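Local coordinates for type IV pilus assembly protein PilF (Pseudomonas aeruginosa, PDB 2HO1) that is an outer-membrane lipoprotein of tetratricopeptide repeats that binds the secretin subunit PilQ and is essential for its outer-membrane localization and assembly into dodecameric secretins, at residues Ala39-Gly44 against Ala71-Ala76; Gly51-Ala56 against Ala78-Thr83; Glu92-Ala97 against Gly112-Glu117. All coordinates share one frame; numbering follows the deposited sequence.

Interaction 1 of 3, residues Ala39-Gly44 against Ala71-Ala76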
# COMPACT_ATOMS: atom_id res chain seq x y z
N ALA A 39 25.55 8.71 -18.58
CA ALA A 39 26.23 7.83 -19.52
C ALA A 39 26.93 6.68 -18.77
O ALA A 39 26.78 5.50 -19.13
CB ALA A 39 27.25 8.65 -20.32
N TYR A 40 27.69 7.03 -17.74
CA TYR A 40 28.39 6.05 -16.91
C TYR A 40 27.40 5.08 -16.25
O TYR A 40 27.67 3.86 -16.16
CB TYR A 40 29.19 6.76 -15.83
CG TYR A 40 30.49 7.30 -16.35
CD1 TYR A 40 31.35 6.49 -17.06
CD2 TYR A 40 30.84 8.64 -16.14
CE1 TYR A 40 32.53 6.98 -17.58
CE2 TYR A 40 32.02 9.15 -16.65
CZ TYR A 40 32.86 8.31 -17.37
OH TYR A 40 34.04 8.79 -17.90
N ILE A 41 26.26 5.62 -15.79
CA ILE A 41 25.26 4.75 -15.18
C ILE A 41 24.76 3.75 -16.24
O ILE A 41 24.57 2.56 -15.94
CB ILE A 41 24.08 5.57 -14.60
CG1 ILE A 41 24.57 6.35 -13.37
CG2 ILE A 41 22.92 4.64 -14.19
CD1 ILE A 41 23.63 7.43 -12.92
N GLN A 42 24.59 4.22 -17.48
CA GLN A 42 24.12 3.31 -18.53
C GLN A 42 25.18 2.25 -18.85
O GLN A 42 24.84 1.09 -19.09
CB GLN A 42 23.80 4.08 -19.82
CG GLN A 42 22.55 4.94 -19.75
CD GLN A 42 21.31 4.13 -19.48
OE1 GLN A 42 20.92 3.29 -20.29
NE2 GLN A 42 20.69 4.37 -18.34
N LEU A 43 26.44 2.66 -18.86
CA LEU A 43 27.55 1.77 -19.15
C LEU A 43 27.57 0.68 -18.08
O LEU A 43 27.67 -0.50 -18.39
CB LEU A 43 28.88 2.54 -19.14
CG LEU A 43 30.13 1.74 -19.52
CD1 LEU A 43 29.93 0.94 -20.80
CD2 LEU A 43 31.29 2.69 -19.68
N GLY A 44 27.46 1.11 -16.82
CA GLY A 44 27.40 0.18 -15.69
C GLY A 44 26.27 -0.82 -15.83
O GLY A 44 26.47 -2.03 -15.70
N ALA A 71 20.82 8.85 -7.16
CA ALA A 71 20.00 7.73 -6.74
C ALA A 71 20.12 6.56 -7.71
O ALA A 71 20.12 5.39 -7.30
CB ALA A 71 18.53 8.16 -6.62
N ASP A 72 20.22 6.87 -9.00
CA ASP A 72 20.32 5.81 -9.98
C ASP A 72 21.69 5.10 -9.91
O ASP A 72 21.77 3.92 -10.21
CB ASP A 72 20.10 6.34 -11.40
CG ASP A 72 18.62 6.59 -11.73
OD1 ASP A 72 17.73 6.37 -10.89
OD2 ASP A 72 18.36 7.02 -12.87
N ALA A 73 22.74 5.81 -9.53
CA ALA A 73 24.07 5.19 -9.44
C ALA A 73 24.14 4.31 -8.20
O ALA A 73 24.67 3.18 -8.24
CB ALA A 73 25.16 6.24 -9.42
N HIS A 74 23.61 4.81 -7.09
CA HIS A 74 23.58 3.98 -5.88
C HIS A 74 22.73 2.74 -6.15
O HIS A 74 23.12 1.61 -5.82
CB HIS A 74 22.99 4.77 -4.73
CG HIS A 74 23.95 5.74 -4.14
ND1 HIS A 74 25.16 5.35 -3.60
CD2 HIS A 74 23.90 7.08 -4.02
CE1 HIS A 74 25.81 6.41 -3.16
NE2 HIS A 74 25.06 7.48 -3.41
N ALA A 75 21.58 2.93 -6.79
CA ALA A 75 20.68 1.81 -7.08
C ALA A 75 21.31 0.72 -7.95
O ALA A 75 21.12 -0.47 -7.73
CB ALA A 75 19.40 2.34 -7.74
N ALA A 76 22.06 1.13 -8.97
CA ALA A 76 22.73 0.18 -9.85
C ALA A 76 23.82 -0.56 -9.06
O ALA A 76 23.98 -1.77 -9.18
CB ALA A 76 23.33 0.91 -11.06
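Ile41, on the first helix of the predicted first tetratricopeptide repeat (TPR) of PilF, meets Asp72 and Ala73 at the start of helix 71-83. Helices 33-49 and 71-83 lie side by side and run in the same general direction. Helix 57-66 is also in contact with both, giving the three-helix packing from which a TPR superhelix is built. Ile41 touches Ala63 of that middle helix, and Ala73 touches Leu64, so the middle helix packs against both partners of the contact.

Ile41 carries nearly all of the contact from its side. Its CG1 branch lies beside the backbone N, opposite the carbonyl carbon (chi1 -69°), and the chain is extended beyond it (chi2 166°), which sends the delta methyl straight out towards the neighbouring helix. CG1 packs against the methyl of Ala73, 4.0 Å from its CB. Further out, Ile41 CD1 rests against the first turn of helix 71-83, 4.0 Å from Asp72 CB and 3.9 Å from Ala73 N. That amide is already hydrogen-bonded to Ser70 OG, so the methyl covers a polar group that has its partner.

The Asp72 side chain runs across the end of Ile41 at about a right angle and offers it only its CB methylene. Its carboxylate lies beyond the contact, where OD1 forms a long, weak ion pair with Arg106 of helix 105-117. The interface is thus purely van der Waals in character, with the long branch of the isoleucine laid against the alanine methyl.

One turn further along, the backbone of Gly44 and the small side chain of Ala76 face each other more loosely. There the second branch of Ile41 comes closest, with CG2 4.9 Å from Ala76 CB.

Interaction 2 of 3, residues Gly51-Ala56 against Ala78-Thr83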
# COMPACT_ATOMS: atom_id res chain seq x y z
N GLY A 51 26.17 -9.72 -17.78
CA GLY A 51 26.71 -10.71 -16.87
C GLY A 51 28.08 -10.30 -16.30
O GLY A 51 28.61 -11.00 -15.45
N ASN A 52 28.66 -9.20 -16.76
CA ASN A 52 29.97 -8.78 -16.22
C ASN A 52 29.76 -7.94 -14.96
O ASN A 52 30.14 -6.77 -14.90
CB ASN A 52 30.75 -7.95 -17.22
CG ASN A 52 30.80 -8.57 -18.58
OD1 ASN A 52 30.01 -8.22 -19.47
ND2 ASN A 52 31.70 -9.53 -18.75
N THR A 53 29.20 -8.58 -13.94
CA THR A 53 28.87 -7.94 -12.67
C THR A 53 29.94 -7.09 -12.02
O THR A 53 29.73 -5.90 -11.73
CB THR A 53 28.42 -9.01 -11.72
OG1 THR A 53 27.39 -9.77 -12.38
CG2 THR A 53 27.90 -8.41 -10.43
N GLU A 54 31.09 -7.71 -11.80
CA GLU A 54 32.23 -7.04 -11.19
C GLU A 54 32.71 -5.83 -12.01
O GLU A 54 33.06 -4.80 -11.43
CB GLU A 54 33.36 -8.08 -10.99
CG GLU A 54 34.61 -7.61 -10.23
CD GLU A 54 34.34 -7.02 -8.86
OE1 GLU A 54 33.35 -7.42 -8.19
OE2 GLU A 54 35.13 -6.15 -8.42
N GLN A 55 32.69 -5.92 -13.35
CA GLN A 55 33.14 -4.79 -14.20
C GLN A 55 32.24 -3.56 -14.13
O GLN A 55 32.68 -2.46 -14.42
CB GLN A 55 33.20 -5.20 -15.67
CG GLN A 55 34.37 -6.08 -16.03
CD GLN A 55 34.12 -6.83 -17.33
OE1 GLN A 55 33.95 -6.21 -18.39
NE2 GLN A 55 34.08 -8.17 -17.25
N ALA A 56 30.97 -3.78 -13.78
CA ALA A 56 29.98 -2.72 -13.67
C ALA A 56 30.38 -1.64 -12.65
O ALA A 56 29.98 -0.50 -12.78
CB ALA A 56 28.62 -3.34 -13.28
N ALA A 78 23.82 -1.11 -5.99
CA ALA A 78 23.06 -2.00 -5.13
C ALA A 78 22.78 -3.35 -5.77
O ALA A 78 22.89 -4.38 -5.11
CB ALA A 78 21.77 -1.34 -4.68
N VAL A 79 22.43 -3.37 -7.06
CA VAL A 79 22.17 -4.66 -7.68
C VAL A 79 23.49 -5.35 -8.01
O VAL A 79 23.54 -6.57 -8.16
CB VAL A 79 21.29 -4.54 -8.95
CG1 VAL A 79 20.09 -3.62 -8.67
CG2 VAL A 79 22.12 -4.05 -10.10
N VAL A 80 24.57 -4.57 -8.15
CA VAL A 80 25.87 -5.18 -8.42
C VAL A 80 26.15 -6.03 -7.17
O VAL A 80 26.39 -7.22 -7.28
CB VAL A 80 27.03 -4.17 -8.59
CG1 VAL A 80 28.38 -4.93 -8.51
CG2 VAL A 80 26.94 -3.44 -9.95
N PHE A 81 26.09 -5.42 -5.99
CA PHE A 81 26.34 -6.13 -4.73
C PHE A 81 25.36 -7.27 -4.47
O PHE A 81 25.74 -8.33 -3.99
CB PHE A 81 26.30 -5.15 -3.56
CG PHE A 81 27.45 -4.20 -3.52
CD1 PHE A 81 28.75 -4.65 -3.69
CD2 PHE A 81 27.25 -2.85 -3.30
CE1 PHE A 81 29.81 -3.77 -3.65
CE2 PHE A 81 28.31 -1.97 -3.26
CZ PHE A 81 29.59 -2.43 -3.43
N GLN A 82 24.08 -7.02 -4.75
CA GLN A 82 23.03 -8.01 -4.56
C GLN A 82 23.37 -9.22 -5.41
O GLN A 82 23.24 -10.35 -4.97
CB GLN A 82 21.69 -7.40 -4.99
CG GLN A 82 20.52 -8.36 -5.20
CD GLN A 82 19.23 -7.59 -5.55
OE1 GLN A 82 19.27 -6.38 -5.82
NE2 GLN A 82 18.11 -8.29 -5.56
N THR A 83 23.79 -8.96 -6.63
CA THR A 83 24.17 -10.03 -7.54
C THR A 83 25.40 -10.82 -7.00
O THR A 83 25.50 -12.03 -7.18
CB THR A 83 24.49 -9.45 -8.95
OG1 THR A 83 23.36 -8.70 -9.42
CG2 THR A 83 24.83 -10.59 -9.94
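The two backbones come closest at Thr53 and Val80, whose CA atoms are 5.9 Å apart. Segment 78-83 is regular helix, whereas 51-56 is the turn joining helices 33-49 and 57-66. It opens with Gly51, whose positive phi of 88° belongs to a Schellman motif ending the first helix. An inverse gamma turn centred on Asn52 follows, and Thr53 to Ala56 then take up helical backbone angles.

Val80 presents both branches to this turn. With CG1 opposite the backbone N (chi1 165°), that methyl lies 3.6 Å from Thr53 O, while CG2 meets the methyl of Ala56, 3.7 Å from its CB. Both valine methyls lie beyond the outer end of the Thr53 carbonyl, whose oxygen accepts a hydrogen bond from Ala56 N. Val80 also packs on Leu60 and Lys57 of helix 57-66.

Thr53 and Thr83 meet through their methyl ends, CG2 to CG2 at 3.8 Å, and Thr53 OG1 lies 3.6 Å from Thr83 CG2. Thr53 CG2 reaches back as well to Val80 O, at 3.7 Å. The Thr83 hydroxyl is turned to its own helix, towards Val79 O.

The polar atoms at the interface, Thr53 OG1 and the carbonyl oxygens of Thr53 and Val80, each face a methyl group of the other segment. Cohesion between turn and helix consequently rests on van der Waals contacts, with no hydrogen bond between the two segments.

Interaction 3 of 3, residues Glu92-Ala97 against Gly112-Glu117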
# COMPACT_ATOMS: atom_id res chain seq x y z
N GLU A 92 22.98 -1.21 2.06
CA GLU A 92 23.47 0.15 2.25
C GLU A 92 23.32 1.02 0.97
O GLU A 92 23.05 2.22 1.05
CB GLU A 92 24.94 0.11 2.64
CG GLU A 92 25.56 1.47 2.88
CD GLU A 92 27.00 1.34 3.31
OE1 GLU A 92 27.89 1.29 2.44
OE2 GLU A 92 27.24 1.24 4.52
N GLU A 93 23.52 0.41 -0.19
CA GLU A 93 23.40 1.17 -1.42
C GLU A 93 21.93 1.43 -1.75
O GLU A 93 21.60 2.49 -2.27
CB GLU A 93 24.08 0.43 -2.57
CG GLU A 93 25.62 0.55 -2.56
CD GLU A 93 26.10 2.00 -2.56
OE1 GLU A 93 25.60 2.82 -3.37
OE2 GLU A 93 27.00 2.32 -1.75
N TYR A 94 21.06 0.46 -1.48
CA TYR A 94 19.63 0.66 -1.67
C TYR A 94 19.14 1.81 -0.79
O TYR A 94 18.35 2.64 -1.23
CB TYR A 94 18.86 -0.62 -1.37
CG TYR A 94 18.66 -1.52 -2.58
CD1 TYR A 94 18.15 -1.02 -3.77
CD2 TYR A 94 18.98 -2.86 -2.52
CE1 TYR A 94 17.98 -1.83 -4.86
CE2 TYR A 94 18.81 -3.69 -3.61
CZ TYR A 94 18.30 -3.16 -4.78
OH TYR A 94 18.12 -3.98 -5.87
N ARG A 95 19.63 1.88 0.44
CA ARG A 95 19.22 2.95 1.33
C ARG A 95 19.77 4.30 0.89
O ARG A 95 19.09 5.31 1.03
CB ARG A 95 19.63 2.65 2.78
CG ARG A 95 18.84 1.52 3.39
CD ARG A 95 19.21 1.43 4.85
NE ARG A 95 18.86 0.18 5.50
CZ ARG A 95 17.64 -0.18 5.89
NH1 ARG A 95 16.59 0.62 5.68
NH2 ARG A 95 17.47 -1.32 6.56
N LYS A 96 21.00 4.34 0.37
CA LYS A 96 21.55 5.61 -0.08
C LYS A 96 20.78 6.10 -1.29
O LYS A 96 20.58 7.29 -1.45
CB LYS A 96 23.04 5.49 -0.44
CG LYS A 96 23.97 5.25 0.77
CD LYS A 96 25.43 5.25 0.34
CE LYS A 96 26.36 5.06 1.53
NZ LYS A 96 27.78 5.08 1.06
N ALA A 97 20.36 5.18 -2.15
CA ALA A 97 19.60 5.51 -3.34
C ALA A 97 18.25 6.14 -2.94
O ALA A 97 17.82 7.13 -3.53
CB ALA A 97 19.37 4.25 -4.15
N GLY A 112 12.56 -3.76 -2.39
CA GLY A 112 11.62 -4.69 -1.79
C GLY A 112 11.81 -6.11 -2.32
O GLY A 112 11.59 -7.12 -1.60
N GLY A 113 12.22 -6.18 -3.59
CA GLY A 113 12.49 -7.49 -4.20
C GLY A 113 13.71 -8.09 -3.47
O GLY A 113 13.75 -9.28 -3.14
N PHE A 114 14.70 -7.24 -3.20
CA PHE A 114 15.93 -7.65 -2.49
C PHE A 114 15.53 -8.14 -1.09
O PHE A 114 15.92 -9.24 -0.65
CB PHE A 114 16.89 -6.45 -2.37
CG PHE A 114 18.03 -6.67 -1.39
CD1 PHE A 114 19.04 -7.60 -1.66
CD2 PHE A 114 18.06 -5.98 -0.18
CE1 PHE A 114 20.08 -7.83 -0.73
CE2 PHE A 114 19.07 -6.20 0.75
CZ PHE A 114 20.09 -7.13 0.47
N LEU A 115 14.73 -7.32 -0.39
CA LEU A 115 14.28 -7.67 0.95
C LEU A 115 13.56 -9.02 0.98
O LEU A 115 13.75 -9.79 1.93
CB LEU A 115 13.40 -6.57 1.54
CG LEU A 115 14.20 -5.29 1.81
CD1 LEU A 115 13.24 -4.13 2.07
CD2 LEU A 115 15.18 -5.52 3.00
N TYR A 116 12.77 -9.30 -0.05
CA TYR A 116 12.04 -10.56 -0.17
C TYR A 116 13.05 -11.75 -0.27
O TYR A 116 12.89 -12.78 0.38
CB TYR A 116 11.15 -10.52 -1.42
CG TYR A 116 10.55 -11.85 -1.85
CD1 TYR A 116 9.53 -12.44 -1.11
CD2 TYR A 116 11.00 -12.52 -2.98
CE1 TYR A 116 8.98 -13.65 -1.48
CE2 TYR A 116 10.46 -13.75 -3.36
CZ TYR A 116 9.45 -14.31 -2.60
OH TYR A 116 8.88 -15.51 -2.93
N GLU A 117 14.08 -11.60 -1.10
CA GLU A 117 15.11 -12.63 -1.25
C GLU A 117 15.85 -12.85 0.07
O GLU A 117 16.33 -13.94 0.34
CB GLU A 117 16.12 -12.21 -2.32
CG GLU A 117 15.62 -12.31 -3.73
CD GLU A 117 16.48 -11.54 -4.72
OE1 GLU A 117 17.62 -11.15 -4.39
OE2 GLU A 117 16.00 -11.33 -5.85
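Tyr94 and Phe114 make this contact, each burying much the same area of the other. The backbones stay well apart, with 9.1 Å between the two CA atoms, and the two aromatic side chains span the distance between helices 87-100 and 105-117.

The tyrosine makes the contact with CD2 and CE2: CE2 lies 3.6 Å from Phe114 CB and 3.8 Å from Phe114 CG, while CD2 approaches Phe114 CD2 at 4.0 Å. The touch therefore falls at the root of the phenylalanine, near its CB-CG bond. The ring planes are inclined at 38° with centroids 5.6 Å apart, an oblique pairing between the standard stacked and T-shaped forms. Phe114 is placed for it by a first torsion of 166°, which sets the ring opposite its backbone N and carries it over to the neighbouring helix, where it also packs on Pro87, Ala90 and Asp91.

Tyr94 is held from further sides. Its ring meets that of Tyr111, it packs on Ala78 and Val79 of helix 71-83, and its hydroxyl is hydrogen-bonded to Gln82 OE1. That bond gives the buried phenol a polar partner and should restrict the swing of the ring.

Helix 87-100 belongs to the predicted TPR 2 and helix 105-117 to TPR 3. Large side chains packed between successive, roughly antiparallel helices of adjoining repeats are characteristic of the TPR superhelix.

How the interactions relate
Helix 71-83 connects all three contacts. Interactions 1 and 2, with centres about 11 Å apart, use its first and last turns against the first repeat, and they meet where Gly44 O lies 3.5 Å from Ala56 CB, two small residues at consensus TPR positions. Interaction 3, about 15 Å and 14 Å away by centres, takes the packing on to the next helices. His74 ND1 and Glu93 OE1, 2.6 Å apart, link it to interaction 1. Gln82 joins it to interaction 2 twice, with OE1 2.7 Å from Tyr94 OH and NE2 3.1 Å from Glu117 OE1. All three lie within the TPR1-TPR4 region required for secretin assembly.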